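Local coordinates for putative hemin storage protein (Bordetella bronchiseptica, PDB 6AU1) that cleaves deacetylated poly-beta-1,6-N-acetylglucosamine, a biofilm polysaccharide, through the glycoside hydrolase domain that forms this chain, at residues 108-120 and 163-175. Sequence-based numbering, arbitrary orientation.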
ATOM      1  N   TYR A 108       3.433  17.217  14.506  1.00 19.34           N
ATOM      2  CA  TYR A 108       2.507  18.065  13.751  1.00 19.14           C
ATOM      3  C   TYR A 108       3.251  19.007  12.812  1.00 20.91           C
ATOM      4  O   TYR A 108       4.115  19.780  13.242  1.00 19.22           O
ATOM      5  CB  TYR A 108       1.609  18.883  14.688  1.00 22.01           C
ATOM      6  CG  TYR A 108       0.619  19.760  13.948  1.00 19.47           C
ATOM      7  CD1 TYR A 108      -0.550  19.223  13.425  1.00 22.33           C
ATOM      8  CD2 TYR A 108       0.853  21.124  13.768  1.00 24.87           C
ATOM      9  CE1 TYR A 108      -1.459  20.008  12.745  1.00 25.28           C
ATOM     10  CE2 TYR A 108      -0.056  21.922  13.082  1.00 26.88           C
ATOM     11  CZ  TYR A 108      -1.209  21.352  12.571  1.00 32.14           C
ATOM     12  OH  TYR A 108      -2.128  22.119  11.893  1.00 30.52           O
ATOM     13  N   GLY A 109       2.910  18.936  11.530  1.00 17.58           N
ATOM     14  CA  GLY A 109       3.472  19.835  10.537  1.00 19.61           C
ATOM     15  C   GLY A 109       4.849  19.432  10.041  1.00 18.41           C
ATOM     16  O   GLY A 109       5.426  20.118   9.200  1.00 18.73           O
ATOM     17  N   LYS A 110       5.387  18.335  10.573  1.00 17.22           N
ATOM     18  CA  LYS A 110       6.717  17.869  10.181  1.00 20.10           C
ATOM     19  C   LYS A 110       6.572  16.973   8.961  1.00 19.60           C
ATOM     20  O   LYS A 110       6.811  15.761   9.017  1.00 17.93           O
ATOM     21  CB  LYS A 110       7.412  17.130  11.331  1.00 18.07           C
ATOM     22  CG  LYS A 110       7.489  17.931  12.629  1.00 21.16           C
ATOM     23  CD  LYS A 110       8.090  19.317  12.400  1.00 23.04           C
ATOM     24  CE  LYS A 110       8.284  20.043  13.733  1.00 30.02           C
ATOM     25  NZ  LYS A 110       8.736  21.454  13.532  1.00 29.83           N
ATOM     26  N   VAL A 111       6.176  17.600   7.858  1.00 15.78           N
ATOM     27  CA  VAL A 111       5.797  16.889   6.650  1.00 15.05           C
ATOM     28  C   VAL A 111       6.869  16.999   5.574  1.00 15.73           C
ATOM     29  O   VAL A 111       7.761  17.856   5.654  1.00 15.55           O
ATOM     30  CB  VAL A 111       4.469  17.431   6.079  1.00 16.04           C
ATOM     31  CG1 VAL A 111       3.316  17.142   7.054  1.00 16.21           C
ATOM     32  CG2 VAL A 111       4.582  18.941   5.791  1.00 19.71           C
ATOM     33  N   VAL A 112       6.762  16.135   4.572  1.00 13.49           N
ATOM     34  CA  VAL A 112       7.635  16.175   3.395  1.00 14.66           C
ATOM     35  C   VAL A 112       7.506  17.514   2.685  1.00 16.04           C
ATOM     36  O   VAL A 112       6.392  17.971   2.387  1.00 15.20           O
ATOM     37  CB  VAL A 112       7.293  15.034   2.412  1.00 15.33           C
ATOM     38  CG1 VAL A 112       8.015  15.220   1.056  1.00 14.14           C
ATOM     39  CG2 VAL A 112       7.608  13.671   3.051  1.00 14.03           C
ATOM     40  N   GLN A 113       8.643  18.153   2.428  1.00 14.35           N
ATOM     41  CA  GLN A 113       8.641  19.434   1.743  1.00 16.28           C
ATOM     42  C   GLN A 113       9.148  19.246   0.322  1.00 16.04           C
ATOM     43  O   GLN A 113       9.864  18.282   0.037  1.00 14.61           O
ATOM     44  CB  GLN A 113       9.501  20.454   2.495  1.00 18.13           C
ATOM     45  CG  GLN A 113       8.979  20.777   3.901  1.00 21.23           C
ATOM     46  CD  GLN A 113       9.856  21.793   4.618  1.00 31.05           C
ATOM     47  OE1 GLN A 113      10.555  22.586   3.983  1.00 39.12           O
ATOM     48  NE2 GLN A 113       9.837  21.765   5.942  1.00 33.82           N
ATOM     49  N   SER A 114       8.732  20.149  -0.563  1.00 15.83           N
ATOM     50  CA  SER A 114       9.149  20.150  -1.964  1.00 16.73           C
ATOM     51  C   SER A 114       9.799  21.487  -2.307  1.00 16.97           C
ATOM     52  O   SER A 114       9.386  22.526  -1.805  1.00 16.32           O
ATOM     53  CB  SER A 114       7.951  19.902  -2.884  1.00 17.29           C
ATOM     54  OG  SER A 114       8.237  20.277  -4.227  1.00 15.78           O
ATOM     55  N   THR A 115      10.797  21.479  -3.184  1.00 14.21           N
ATOM     56  CA  THR A 115      11.421  22.736  -3.588  1.00 14.88           C
ATOM     57  C   THR A 115      10.516  23.603  -4.465  1.00 17.45           C
ATOM     58  O   THR A 115      10.757  24.808  -4.625  1.00 23.18           O
ATOM     59  CB  THR A 115      12.733  22.486  -4.368  1.00 19.79           C
ATOM     60  OG1 THR A 115      12.452  21.697  -5.524  1.00 19.58           O
ATOM     61  CG2 THR A 115      13.744  21.749  -3.500  1.00 20.78           C
ATOM     62  N   THR A 116       9.491  22.997  -5.054  1.00 16.43           N
ATOM     63  CA  THR A 116       8.682  23.696  -6.053  1.00 18.89           C
ATOM     64  C   THR A 116       7.191  23.778  -5.720  1.00 17.19           C
ATOM     65  O   THR A 116       6.503  24.703  -6.164  1.00 19.81           O
ATOM     66  CB  THR A 116       8.819  23.032  -7.434  1.00 21.57           C
ATOM     67  OG1 THR A 116       8.377  21.673  -7.346  1.00 23.51           O
ATOM     68  CG2 THR A 116      10.269  23.076  -7.912  1.00 27.35           C
ATOM     69  N   ARG A 117       6.697  22.817  -4.946  1.00 18.40           N
ATOM     70  CA  ARG A 117       5.265  22.751  -4.637  1.00 18.41           C
ATOM     71  C   ARG A 117       4.819  23.943  -3.780  1.00 19.68           C
ATOM     72  O   ARG A 117       5.570  24.435  -2.938  1.00 23.69           O
ATOM     73  CB  ARG A 117       4.943  21.409  -3.954  1.00 21.23           C
ATOM     74  CG  ARG A 117       3.515  21.241  -3.469  1.00 27.53           C
ATOM     75  CD  ARG A 117       3.170  19.758  -3.271  1.00 32.56           C
ATOM     76  NE  ARG A 117       4.223  19.018  -2.571  1.00 35.72           N
ATOM     77  CZ  ARG A 117       4.322  18.920  -1.247  1.00 31.42           C
ATOM     78  NH1 ARG A 117       5.316  18.228  -0.701  1.00 19.97           N
ATOM     79  NH2 ARG A 117       3.430  19.519  -0.464  1.00 29.58           N
ATOM     80  N   LYS A 118       3.615  24.442  -4.048  1.00 17.63           N
ATOM     81  CA  LYS A 118       3.044  25.562  -3.296  1.00 18.81           C
ATOM     82  C   LYS A 118       1.914  25.031  -2.415  1.00 19.62           C
ATOM     83  O   LYS A 118       1.419  23.918  -2.620  1.00 16.96           O
ATOM     84  CB  LYS A 118       2.530  26.656  -4.251  1.00 19.21           C
ATOM     85  CG  LYS A 118       3.627  27.362  -5.060  1.00 24.13           C
ATOM     86  CD  LYS A 118       4.203  28.539  -4.293  1.00 34.63           C
ATOM     87  CE  LYS A 118       5.484  29.057  -4.928  1.00 45.09           C
ATOM     88  NZ  LYS A 118       5.959  30.297  -4.246  1.00 54.71           N
ATOM     89  N   PRO A 119       1.501  25.813  -1.411  1.00 18.49           N
ATOM     90  CA  PRO A 119       0.269  25.410  -0.730  1.00 19.26           C
ATOM     91  C   PRO A 119      -0.904  25.353  -1.707  1.00 17.83           C
ATOM     92  O   PRO A 119      -0.873  26.051  -2.725  1.00 19.29           O
ATOM     93  CB  PRO A 119       0.044  26.530   0.304  1.00 22.95           C
ATOM     94  CG  PRO A 119       1.348  27.223   0.431  1.00 22.30           C
ATOM     95  CD  PRO A 119       2.081  27.053  -0.866  1.00 19.15           C
ATOM     96  N   GLY A 120      -1.920  24.549  -1.402  1.00 19.80           N
ATOM     97  CA  GLY A 120      -3.153  24.579  -2.165  1.00 20.58           C
ATOM     98  C   GLY A 120      -3.149  23.669  -3.377  1.00 19.88           C
ATOM     99  O   GLY A 120      -3.993  23.811  -4.266  1.00 22.00           O
ATOM    100  N   ALA A 163       3.815   5.919   0.358  1.00 15.30           N
ATOM    101  CA  ALA A 163       5.265   6.013   0.482  1.00 17.22           C
ATOM    102  C   ALA A 163       5.912   6.304  -0.882  1.00 15.27           C
ATOM    103  O   ALA A 163       6.467   5.424  -1.550  1.00 15.32           O
ATOM    104  CB  ALA A 163       5.820   4.729   1.091  1.00 15.98           C
ATOM    105  N   VAL A 164       5.795   7.559  -1.289  1.00 12.96           N
ATOM    106  CA  VAL A 164       6.400   8.053  -2.522  1.00 13.58           C
ATOM    107  C   VAL A 164       7.109   9.356  -2.206  1.00 15.41           C
ATOM    108  O   VAL A 164       6.715  10.067  -1.288  1.00 14.53           O
ATOM    109  CB  VAL A 164       5.361   8.312  -3.652  1.00 15.13           C
ATOM    110  CG1 VAL A 164       4.779   7.014  -4.164  1.00 13.81           C
ATOM    111  CG2 VAL A 164       4.251   9.263  -3.174  1.00 16.95           C
ATOM    112  N   LEU A 165       8.154   9.652  -2.978  1.00 15.36           N
ATOM    113  CA  LEU A 165       8.825  10.952  -2.952  1.00 15.65           C
ATOM    114  C   LEU A 165       9.132  11.339  -4.390  1.00 14.90           C
ATOM    115  O   LEU A 165       9.589  10.492  -5.161  1.00 15.48           O
ATOM    116  CB  LEU A 165      10.124  10.891  -2.142  1.00 14.68           C
ATOM    117  CG  LEU A 165      10.022  10.628  -0.639  1.00 14.02           C
ATOM    118  CD1 LEU A 165      11.400  10.335  -0.063  1.00 15.98           C
ATOM    119  CD2 LEU A 165       9.389  11.835   0.071  1.00 16.15           C
ATOM    120  N   ASP A 166       8.883  12.587  -4.787  1.00 15.47           N
ATOM    121  CA  ASP A 166       9.234  12.932  -6.163  1.00 14.93           C
ATOM    122  C   ASP A 166      10.616  13.583  -6.227  1.00 15.34           C
ATOM    123  O   ASP A 166      11.339  13.588  -5.236  1.00 14.79           O
ATOM    124  CB  ASP A 166       8.156  13.803  -6.824  1.00 18.14           C
ATOM    125  CG  ASP A 166       8.032  15.197  -6.220  1.00 22.61           C
ATOM    126  OD1 ASP A 166       9.023  15.759  -5.725  1.00 21.87           O
ATOM    127  OD2 ASP A 166       6.915  15.750  -6.280  1.00 28.59           O
ATOM    128  N   ASP A 167      10.993  14.092  -7.398  1.00 16.77           N
ATOM    129  CA  ASP A 167      12.373  14.535  -7.590  1.00 16.77           C
ATOM    130  C   ASP A 167      12.592  15.973  -7.101  1.00 17.87           C
ATOM    131  O   ASP A 167      13.635  16.563  -7.366  1.00 16.53           O
ATOM    132  CB  ASP A 167      12.785  14.384  -9.064  1.00 17.55           C
ATOM    133  CG  ASP A 167      11.831  15.074 -10.026  1.00 21.25           C
ATOM    134  OD1 ASP A 167      10.802  15.626  -9.583  1.00 22.44           O
ATOM    135  OD2 ASP A 167      12.112  15.042 -11.245  1.00 26.91           O
ATOM    136  N   THR A 168      11.620  16.510  -6.363  1.00 16.70           N
ATOM    137  CA  THR A 168      11.769  17.801  -5.680  1.00 16.51           C
ATOM    138  C   THR A 168      11.678  17.643  -4.162  1.00 14.50           C
ATOM    139  O   THR A 168      11.664  18.638  -3.419  1.00 15.60           O
ATOM    140  CB  THR A 168      10.690  18.823  -6.132  1.00 16.68           C
ATOM    141  OG1 THR A 168       9.402  18.400  -5.656  1.00 16.18           O
ATOM    142  CG2 THR A 168      10.669  18.942  -7.651  1.00 20.49           C
ATOM    143  N   GLU A 169      11.602  16.387  -3.710  1.00 13.91           N
ATOM    144  CA  GLU A 169      11.371  16.051  -2.304  1.00 13.75           C
ATOM    145  C   GLU A 169      12.438  15.076  -1.808  1.00 17.51           C
ATOM    146  O   GLU A 169      13.087  14.429  -2.624  1.00 17.17           O
ATOM    147  CB  GLU A 169       9.989  15.400  -2.139  1.00 12.25           C
ATOM    148  CG  GLU A 169       8.817  16.289  -2.538  1.00 13.90           C
ATOM    149  CD  GLU A 169       7.504  15.513  -2.618  1.00 18.03           C
ATOM    150  OE1 GLU A 169       6.440  16.135  -2.416  1.00 17.49           O
ATOM    151  OE2 GLU A 169       7.536  14.290  -2.873  1.00 15.65           O
ATOM    152  N   ASP A 170      12.647  14.931  -0.501  1.00 14.58           N
ATOM    153  CA  ASP A 170      12.145  15.762   0.587  1.00 14.20           C
ATOM    154  C   ASP A 170      13.126  16.933   0.753  1.00 16.36           C
ATOM    155  O   ASP A 170      14.330  16.710   0.870  1.00 17.03           O
ATOM    156  CB  ASP A 170      12.053  14.883   1.849  1.00 15.75           C
ATOM    157  CG  ASP A 170      11.463  15.590   3.044  1.00 19.69           C
ATOM    158  OD1 ASP A 170      11.354  16.831   3.050  1.00 19.54           O
ATOM    159  OD2 ASP A 170      11.117  14.864   3.997  1.00 20.15           O
ATOM    160  N   SER A 171      12.622  18.168   0.735  1.00 16.28           N
ATOM    161  CA  SER A 171      13.484  19.356   0.799  1.00 17.87           C
ATOM    162  C   SER A 171      13.568  19.977   2.198  1.00 19.24           C
ATOM    163  O   SER A 171      14.156  21.052   2.386  1.00 17.97           O
ATOM    164  CB  SER A 171      12.997  20.412  -0.202  1.00 19.28           C
ATOM    165  OG  SER A 171      11.688  20.850   0.135  1.00 17.37           O
ATOM    166  N   SER A 172      12.999  19.297   3.184  1.00 16.92           N
ATOM    167  CA  SER A 172      12.990  19.808   4.555  1.00 18.30           C
ATOM    168  C   SER A 172      14.412  19.802   5.120  1.00 19.70           C
ATOM    169  O   SER A 172      15.268  19.059   4.634  1.00 18.62           O
ATOM    170  CB  SER A 172      12.043  18.974   5.427  1.00 23.90           C
ATOM    171  OG  SER A 172      12.544  17.665   5.627  1.00 20.25           O
ATOM    172  N   PRO A 173      14.684  20.651   6.125  1.00 18.40           N
ATOM    173  CA  PRO A 173      16.054  20.775   6.647  1.00 21.92           C
ATOM    174  C   PRO A 173      16.632  19.446   7.142  1.00 20.64           C
ATOM    175  O   PRO A 173      17.817  19.166   6.933  1.00 22.58           O
ATOM    176  CB  PRO A 173      15.895  21.767   7.809  1.00 24.51           C
ATOM    177  CG  PRO A 173      14.720  22.605   7.417  1.00 23.60           C
ATOM    178  CD  PRO A 173      13.777  21.663   6.703  1.00 21.30           C
ATOM    179  N   GLU A 174      15.801  18.642   7.798  1.00 19.31           N
ATOM    180  CA  GLU A 174      16.253  17.354   8.311  1.00 20.39           C
ATOM    181  C   GLU A 174      16.608  16.396   7.172  1.00 20.16           C
ATOM    182  O   GLU A 174      17.540  15.596   7.288  1.00 21.81           O
ATOM    183  CB  GLU A 174      15.185  16.727   9.216  1.00 20.85           C
ATOM    184  CG  GLU A 174      15.013  17.439  10.546  1.00 20.69           C
ATOM    185  CD  GLU A 174      14.250  18.749  10.434  1.00 28.61           C
ATOM    186  OE1 GLU A 174      13.590  18.992   9.398  1.00 24.90           O
ATOM    187  OE2 GLU A 174      14.310  19.541  11.397  1.00 32.52           O
ATOM    188  N   ALA A 175      15.866  16.472   6.070  1.00 17.67           N
ATOM    189  CA  ALA A 175      16.193  15.655   4.904  1.00 19.95           C
ATOM    190  C   ALA A 175      17.507  16.108   4.271  1.00 17.88           C
ATOM    191  O   ALA A 175      18.351  15.280   3.918  1.00 19.43           O
ATOM    192  CB  ALA A 175      15.061  15.697   3.873  1.00 15.46           C
TER
HETATM  193  O   HOH W   1      11.625  23.285   1.354  1.00 32.95           O
HETATM  194  O   HOH W   2       5.672  17.838  -5.038  1.00 30.46           O
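Gln113 and Ser114 run alongside Glu169 to Ser171, with Ser171 N donating to Gln113 O (2.8 Å) and Thr115 N to Thr168 O (3.0 Å). These bonds tie together two loops of a TIM-barrel domain: 108-120 comes after strand 89-94, whereas the loop of 163-175 comes after strand 156-159 and makes a type I turn from Asp166 to Glu169 before entering helix 173-181. Past the cis peptide that precedes it, Asp170 has CG anti to its own N (chi1 -176°), which carries the carboxylate toward the Gln113 backbone, where OD1 accepts from three donors. Gln113 N reaches Asp170 OD1 from above the carboxylate plane in a nearly straight bond (3.1 Å, 173° at the hydrogen), while Ser172 N, completing an Asx turn, and Ser172 OG supply the others; Ser131 OG holds OD2. The flat end of Gln113 lies against CA and CB of Ser172, the helix N-cap, and a water links Gln113 OE1 to Ser171 OG. Ser114 OG donates a hydrogen bond across the loops to Thr168 OG1 (2.6 Å) and accepts from the backbone N of both Thr116 and Arg117, as an ST turn and ST motif; Thr168 OG1 in turn donates to Asp166 OD1 within 163-175, extending the hydrogen-bonded chain. Val112 CG1 packs against the Glu169 side chain at about a right angle, touching CD, and also meets Leu165 CD2 (3.8 Å). The Arg117 chain, bent at chi3, brings NH1 to Glu169 OE1 in a salt bridge of 2.9 Å, the guanidinium and carboxylate planes standing 83° apart. Arg129 makes a second salt bridge to OE1, and the two positive charges probably stabilise the ionised carboxylate. A second water accepts from Arg117 NE and donates to Asp166 OD2 and Glu169 OE1, while Glu169 OE2 accepts from Asp166 N at 2.9 Å.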